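Local coordinates for protein 3',5'-cyclic-nucleotide phosphodiesterase 1 (Saccharomyces cerevisiae S288C, PDB 4OJX) that belongs to the class II cyclic-nucleotide phosphodiesterases of the metallo-hydrolase/oxidoreductase clan and holds zinc ions and guanosine-5'-monophosphate, at residues Glu279-Leu284 with Val324-Ser329; Glu5-Gly10 with Cys22-Pro27. All coordinates share one frame; numbering follows the deposited sequence.

Both contacts are buried, yet they belong to different sheets. Interaction 2 pairs strands 4-8 and 22-27, neighbours inside the larger mixed sheet. Interaction 1 lies where the parallel strands 273-279 and 321-325 of the other large sheet end and run on into loops. The chemistry follows the place. Interaction 2 is an antiparallel ladder broken by one beta bulge, with aliphatic and aromatic side chains, and its one charged pair sits at an end. Interaction 1 is mostly polar and leads directly to a zinc ion and guanosine-5'-monophosphate. Their centres are about 19 Å apart, but the sheets meet between them: Thr325 CG2 packs on Phe23 CZ at 3.6 Å.

Interaction 1 of 2, residues Glu279-Leu284 with Val324-Ser329; sequences ECSCPL and VTHVKS. With ZN (zinc ion), chain E; 5GP (guanosine-5'-monophosphate), chain C.
Ser281 meets His326 and Lys328 where two parallel strands give way to loops. Its OG accepts a hydrogen bond from His326 ND1 at 3.0 Å, tilted 19° from the ring plane. The same hydroxyl donates to Glu279 OE2 at 2.7 Å, and Ser281 N adds a second bond to that oxygen from the same face. Glu279 CG lies between its backbone N and carbonyl carbon (chi1 70°), and a bend at chi2 brings OE2 to Ser281, whose OG meets it from above the carboxylate plane. His294, Leu295 and Val245 also bond to this carboxylate. Ser281 is second shell to the zinc ligand His326 and, with the metal, limits its ring's turning; Glu279 holds Ser281 from behind. Cys280 N bonds to Thr325 O at 3.1 Å, and Cys280 CB packs on Val324 CG1. Lys328 N meets a lone pair of Ser281 O at 3.0 Å. The aliphatic chain of Lys328 passes alongside Ser281 CB, and NZ bonds to O1P and O3' of guanosine-5'-monophosphate. His326 NE2 binds zinc at 2.1 Å, with a ligand phosphate oxygen, a water, Asp132, His133 and Asp244. This is one zinc position of the two-metal site of a metallo-beta-lactamase-like fold, on loops at strand ends.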
loop_
_atom_site.group_PDB
_atom_site.type_symbol
_atom_site.label_atom_id
_atom_site.label_comp_id
_atom_site.label_asym_id
_atom_site.label_seq_id
_atom_site.Cartn_x
_atom_site.Cartn_y
_atom_site.Cartn_z
ATOM N N GLU A 279 7.666 6.099 -17.418
ATOM C CA GLU A 279 6.476 6.804 -16.990
ATOM C C GLU A 279 5.954 7.817 -18.001
ATOM O O GLU A 279 6.706 8.412 -18.780
ATOM C CB GLU A 279 6.712 7.532 -15.670
ATOM C CG GLU A 279 7.653 8.731 -15.739
ATOM C CD GLU A 279 7.243 9.808 -14.762
ATOM O OE1 GLU A 279 7.887 9.920 -13.701
ATOM O OE2 GLU A 279 6.257 10.524 -15.050
ATOM N N CYS A 280 4.649 8.034 -17.937
ATOM C CA CYS A 280 4.085 9.299 -18.361
ATOM C C CYS A 280 2.997 9.607 -17.346
ATOM O O CYS A 280 1.837 9.240 -17.537
ATOM C CB CYS A 280 3.541 9.239 -19.786
ATOM S SG CYS A 280 3.220 10.886 -20.459
ATOM N N SER A 281 3.379 10.239 -16.238
ATOM C CA SER A 281 2.453 10.400 -15.115
ATOM C C SER A 281 1.229 11.227 -15.448
ATOM O O SER A 281 0.150 10.967 -14.923
ATOM C CB SER A 281 3.149 11.043 -13.916
ATOM O OG SER A 281 4.131 10.199 -13.349
ATOM N N CYS A 282 1.412 12.234 -16.299
ATOM C CA CYS A 282 0.394 13.262 -16.521
ATOM C C CYS A 282 0.103 13.456 -17.997
ATOM O O CYS A 282 0.992 13.251 -18.832
ATOM C CB CYS A 282 0.874 14.597 -15.975
ATOM S SG CYS A 282 1.266 14.568 -14.226
ATOM N N PRO A 283 -1.138 13.867 -18.331
ATOM C CA PRO A 283 -1.491 14.218 -19.709
ATOM C C PRO A 283 -0.969 15.610 -20.057
ATOM O O PRO A 283 -0.399 16.299 -19.208
ATOM C CB PRO A 283 -3.014 14.236 -19.662
ATOM C CG PRO A 283 -3.299 14.753 -18.292
ATOM C CD PRO A 283 -2.281 14.062 -17.419
ATOM N N LEU A 284 -1.178 16.024 -21.301
ATOM C CA LEU A 284 -0.751 17.350 -21.739
ATOM C C LEU A 284 -1.366 18.518 -20.974
ATOM O O LEU A 284 -0.719 19.558 -20.818
ATOM C CB LEU A 284 -1.024 17.523 -23.226
ATOM C CG LEU A 284 -0.067 16.757 -24.135
ATOM C CD1 LEU A 284 -0.566 16.855 -25.565
ATOM C CD2 LEU A 284 1.364 17.268 -24.007
ATOM N N VAL A 324 4.091 2.377 -21.178
ATOM C CA VAL A 324 3.931 3.568 -20.355
ATOM C C VAL A 324 3.437 3.187 -18.971
ATOM O O VAL A 324 2.430 2.496 -18.830
ATOM C CB VAL A 324 2.945 4.532 -21.019
ATOM C CG1 VAL A 324 2.707 5.766 -20.162
ATOM C CG2 VAL A 324 3.461 4.929 -22.394
ATOM N N THR A 325 4.150 3.660 -17.956
ATOM C CA THR A 325 3.891 3.306 -16.568
ATOM C C THR A 325 3.530 4.535 -15.737
ATOM O O THR A 325 3.625 5.665 -16.198
ATOM C CB THR A 325 5.147 2.663 -15.959
ATOM O OG1 THR A 325 6.190 3.642 -15.942
ATOM C CG2 THR A 325 5.594 1.464 -16.781
ATOM N N HIS A 326 3.108 4.290 -14.498
ATOM C CA HIS A 326 3.016 5.334 -13.475
ATOM C C HIS A 326 2.047 6.433 -13.832
ATOM O O HIS A 326 2.231 7.582 -13.447
ATOM C CB HIS A 326 4.420 5.890 -13.197
ATOM C CG HIS A 326 4.589 6.531 -11.839
ATOM N ND1 HIS A 326 4.299 7.825 -11.599
ATOM C CD2 HIS A 326 5.113 6.024 -10.653
ATOM C CE1 HIS A 326 4.588 8.122 -10.325
ATOM N NE2 HIS A 326 5.082 7.023 -9.746
ATOM N N VAL A 327 0.987 6.095 -14.558
ATOM C CA VAL A 327 -0.022 7.100 -14.855
ATOM C C VAL A 327 -0.793 7.425 -13.570
ATOM O O VAL A 327 -1.215 6.530 -12.839
ATOM C CB VAL A 327 -0.979 6.671 -15.985
ATOM C CG1 VAL A 327 -2.066 7.717 -16.188
ATOM C CG2 VAL A 327 -0.196 6.437 -17.270
ATOM N N LYS A 328 -0.939 8.711 -13.287
ATOM C CA LYS A 328 -1.646 9.141 -12.090
ATOM C C LYS A 328 -3.158 9.189 -12.299
ATOM O O LYS A 328 -3.637 9.460 -13.410
ATOM C CB LYS A 328 -1.124 10.509 -11.663
ATOM C CG LYS A 328 0.264 10.413 -11.051
ATOM C CD LYS A 328 0.807 11.762 -10.620
ATOM C CE LYS A 328 2.195 11.638 -10.007
ATOM N NZ LYS A 328 2.231 10.867 -8.725
ATOM N N SER A 329 -3.922 8.943 -11.237
ATOM C CA SER A 329 -5.358 9.268 -11.268
ATOM C C SER A 329 -5.514 10.771 -11.327
ATOM O O SER A 329 -4.621 11.535 -10.923
ATOM C CB SER A 329 -6.097 8.769 -10.035
ATOM O OG SER A 329 -6.003 7.377 -9.940
HETATM ZN ZN ZN E . 6.324 7.149 -8.065
HETATM P P 5GP C . 5.578 10.489 -7.136
HETATM O O1P 5GP C . 4.756 11.509 -7.802
HETATM O O2P 5GP C . 7.058 10.759 -7.210
HETATM O O3P 5GP C . 5.188 9.109 -7.590
HETATM O "O5'" 5GP C . 5.145 10.657 -5.626
HETATM C "C5'" 5GP C . 5.368 11.962 -4.988
HETATM C "C4'" 5GP C . 4.156 12.951 -5.014
HETATM O "O4'" 5GP C . 4.525 14.193 -4.356
HETATM C "C3'" 5GP C . 3.786 13.369 -6.440
HETATM O "O3'" 5GP C . 2.528 12.785 -6.785
HETATM C "C2'" 5GP C . 3.676 14.887 -6.478
HETATM O "O2'" 5GP C . 2.344 15.282 -6.881
HETATM C "C1'" 5GP C . 3.912 15.327 -5.044
HETATM N N9 5GP C . 4.809 16.534 -4.988
HETATM C C8 5GP C . 6.134 16.481 -5.121
HETATM N N7 5GP C . 6.619 17.711 -5.011
HETATM C C5 5GP C . 5.596 18.540 -4.816
HETATM C C6 5GP C . 5.563 19.866 -4.651
HETATM O O6 5GP C . 6.596 20.536 -4.666
HETATM N N1 5GP C . 4.339 20.514 -4.458
HETATM C C2 5GP C . 3.178 19.738 -4.443
HETATM N N2 5GP C . 2.005 20.334 -4.266
HETATM N N3 5GP C . 3.269 18.406 -4.614
HETATM C C4 5GP C . 4.468 17.812 -4.799
HETATM O O HOH W 1 -2.619 11.434 -15.082
HETATM O O HOH W 2 7.242 8.090 -6.539
#

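Interaction 2 of 2, residues Glu5-Gly10 with Cys22-Pro27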
loop_
_atom_site.group_PDB
_atom_site.type_symbol
_atom_site.label_atom_id
_atom_site.label_comp_id
_atom_site.label_asym_id
_atom_site.label_seq_id
_atom_site.Cartn_x
_atom_site.Cartn_y
_atom_site.Cartn_z
ATOM N N GLU A 5 9.997 -12.189 -19.718
ATOM C CA GLU A 5 8.616 -12.124 -19.249
ATOM C C GLU A 5 8.552 -11.064 -18.167
ATOM O O GLU A 5 9.316 -11.112 -17.197
ATOM C CB GLU A 5 8.156 -13.462 -18.678
ATOM C CG GLU A 5 8.057 -14.543 -19.742
ATOM C CD GLU A 5 7.655 -15.905 -19.200
ATOM O OE1 GLU A 5 7.633 -16.871 -19.992
ATOM O OE2 GLU A 5 7.358 -16.017 -17.999
ATOM N N ILE A 6 7.655 -10.102 -18.343
ATOM C CA ILE A 6 7.505 -9.012 -17.385
ATOM C C ILE A 6 6.101 -9.067 -16.805
ATOM O O ILE A 6 5.125 -8.870 -17.538
ATOM C CB ILE A 6 7.718 -7.630 -18.039
ATOM C CG1 ILE A 6 9.070 -7.548 -18.760
ATOM C CG2 ILE A 6 7.584 -6.526 -16.995
ATOM C CD1 ILE A 6 9.325 -6.202 -19.418
ATOM N N THR A 7 5.992 -9.338 -15.506
ATOM C CA THR A 7 4.703 -9.332 -14.829
ATOM C C THR A 7 4.461 -7.946 -14.252
ATOM O O THR A 7 5.254 -7.452 -13.452
ATOM C CB THR A 7 4.656 -10.348 -13.677
ATOM O OG1 THR A 7 5.160 -11.615 -14.109
ATOM C CG2 THR A 7 3.230 -10.515 -13.168
ATOM N N ILE A 8 3.378 -7.306 -14.672
ATOM C CA ILE A 8 3.053 -5.973 -14.175
ATOM C C ILE A 8 2.243 -6.123 -12.895
ATOM O O ILE A 8 1.053 -6.401 -12.944
ATOM C CB ILE A 8 2.274 -5.151 -15.222
ATOM C CG1 ILE A 8 3.012 -5.183 -16.569
ATOM C CG2 ILE A 8 2.033 -3.734 -14.701
ATOM C CD1 ILE A 8 2.276 -4.562 -17.726
ATOM N N LEU A 9 2.895 -5.978 -11.746
ATOM C CA LEU A 9 2.167 -6.024 -10.480
ATOM C C LEU A 9 1.507 -4.704 -10.171
ATOM O O LEU A 9 0.392 -4.669 -9.662
ATOM C CB LEU A 9 3.055 -6.461 -9.315
ATOM C CG LEU A 9 3.573 -7.898 -9.380
ATOM C CD1 LEU A 9 4.260 -8.243 -8.069
ATOM C CD2 LEU A 9 2.489 -8.920 -9.706
ATOM N N GLY A 10 2.193 -3.615 -10.485
ATOM C CA GLY A 10 1.665 -2.289 -10.216
ATOM C C GLY A 10 2.188 -1.293 -11.211
ATOM O O GLY A 10 3.388 -1.261 -11.497
ATOM N N CYS A 22 5.624 -1.776 -9.457
ATOM C CA CYS A 22 6.419 -2.994 -9.278
ATOM C C CYS A 22 6.282 -3.882 -10.498
ATOM O O CYS A 22 5.159 -4.185 -10.916
ATOM C CB CYS A 22 5.980 -3.770 -8.033
ATOM S SG CYS A 22 6.942 -5.281 -7.774
ATOM N N PHE A 23 7.420 -4.304 -11.053
ATOM C CA PHE A 23 7.440 -5.212 -12.198
ATOM C C PHE A 23 8.279 -6.424 -11.841
ATOM O O PHE A 23 9.385 -6.274 -11.318
ATOM C CB PHE A 23 8.032 -4.499 -13.418
ATOM C CG PHE A 23 7.501 -3.107 -13.611
ATOM C CD1 PHE A 23 6.160 -2.883 -13.906
ATOM C CD2 PHE A 23 8.341 -2.013 -13.467
ATOM C CE1 PHE A 23 5.675 -1.594 -14.061
ATOM C CE2 PHE A 23 7.864 -0.721 -13.638
ATOM C CZ PHE A 23 6.527 -0.510 -13.931
ATOM N N ILE A 24 7.774 -7.618 -12.129
ATOM C CA ILE A 24 8.539 -8.836 -11.924
ATOM C C ILE A 24 9.152 -9.258 -13.250
ATOM O O ILE A 24 8.488 -9.205 -14.289
ATOM C CB ILE A 24 7.630 -9.971 -11.393
ATOM C CG1 ILE A 24 6.963 -9.579 -10.079
ATOM C CG2 ILE A 24 8.378 -11.303 -11.314
ATOM C CD1 ILE A 24 7.935 -9.271 -8.978
ATOM N N LEU A 25 10.414 -9.682 -13.216
ATOM C CA LEU A 25 11.113 -10.137 -14.419
ATOM C C LEU A 25 11.601 -11.562 -14.260
ATOM O O LEU A 25 12.075 -11.949 -13.189
ATOM C CB LEU A 25 12.343 -9.271 -14.680
ATOM C CG LEU A 25 12.207 -7.751 -14.661
ATOM C CD1 LEU A 25 13.559 -7.097 -14.911
ATOM C CD2 LEU A 25 11.196 -7.301 -15.695
ATOM N N LYS A 26 11.529 -12.315 -15.357
ATOM C CA LYS A 26 12.184 -13.620 -15.449
ATOM C C LYS A 26 12.471 -13.929 -16.912
ATOM O O LYS A 26 11.870 -13.334 -17.810
ATOM C CB LYS A 26 11.334 -14.732 -14.812
ATOM C CG LYS A 26 10.023 -14.999 -15.533
ATOM C CD LYS A 26 9.258 -16.180 -14.931
ATOM C CE LYS A 26 9.814 -17.555 -15.314
ATOM N NZ LYS A 26 9.715 -17.842 -16.771
ATOM N N PRO A 27 13.394 -14.868 -17.166
ATOM C CA PRO A 27 13.578 -15.319 -18.545
ATOM C C PRO A 27 12.314 -15.966 -19.086
ATOM O O PRO A 27 11.573 -16.620 -18.339
ATOM C CB PRO A 27 14.699 -16.364 -18.430
ATOM C CG PRO A 27 15.425 -15.993 -17.181
ATOM C CD PRO A 27 14.354 -15.504 -16.245
#
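Leu9 and Ile24 pack on one face of an antiparallel ladder, with Thr7 and Cys22 beside them. Leu9 CD1 touches Ile24 CG1 at 3.6 Å and Cys22 SG at 4.0 Å. Thr7 lies alongside Ile24, CB against CB. Between these two residues, Thr7 N bonds to Ile24 O at 2.8 Å and Ile24 N bonds back to Thr7 O. A classic beta bulge follows: Leu9 N, weakly, and Gly10 N both approach Cys22 O, and Cys22 N returns to Gly10 O. The extra residue lets Leu9 point toward strand 22-27. On the other face Ile6 CG1 packs on Leu25 CD2 at 3.7 Å, and Ile8 CG2 meets the edge of the Phe23 ring.

The far end is polar but still buried. Glu5 and Lys26 lie side by side, joined by two backbone bonds and a salt bridge whose hydrogen bond, Lys26 NZ to Glu5 OE2, is weak at 3.2 Å. The stronger partner of this carboxylate is Ser91 OG. Bends at chi3 and chi4 of Lys26 bring NZ back to Pro27 O, a closer partner at 2.7 Å; Ser93 and Thr30 bond to NZ too. The loose, solvent side is Pro27, partly exposed with little contact.

Strands 365-368 and 35-38 flank the pair within the sheet. Helix 44-53 packs over Thr7 and Leu9, while strand 238-242 of the second sheet meets Ile6, Phe23 and Leu25.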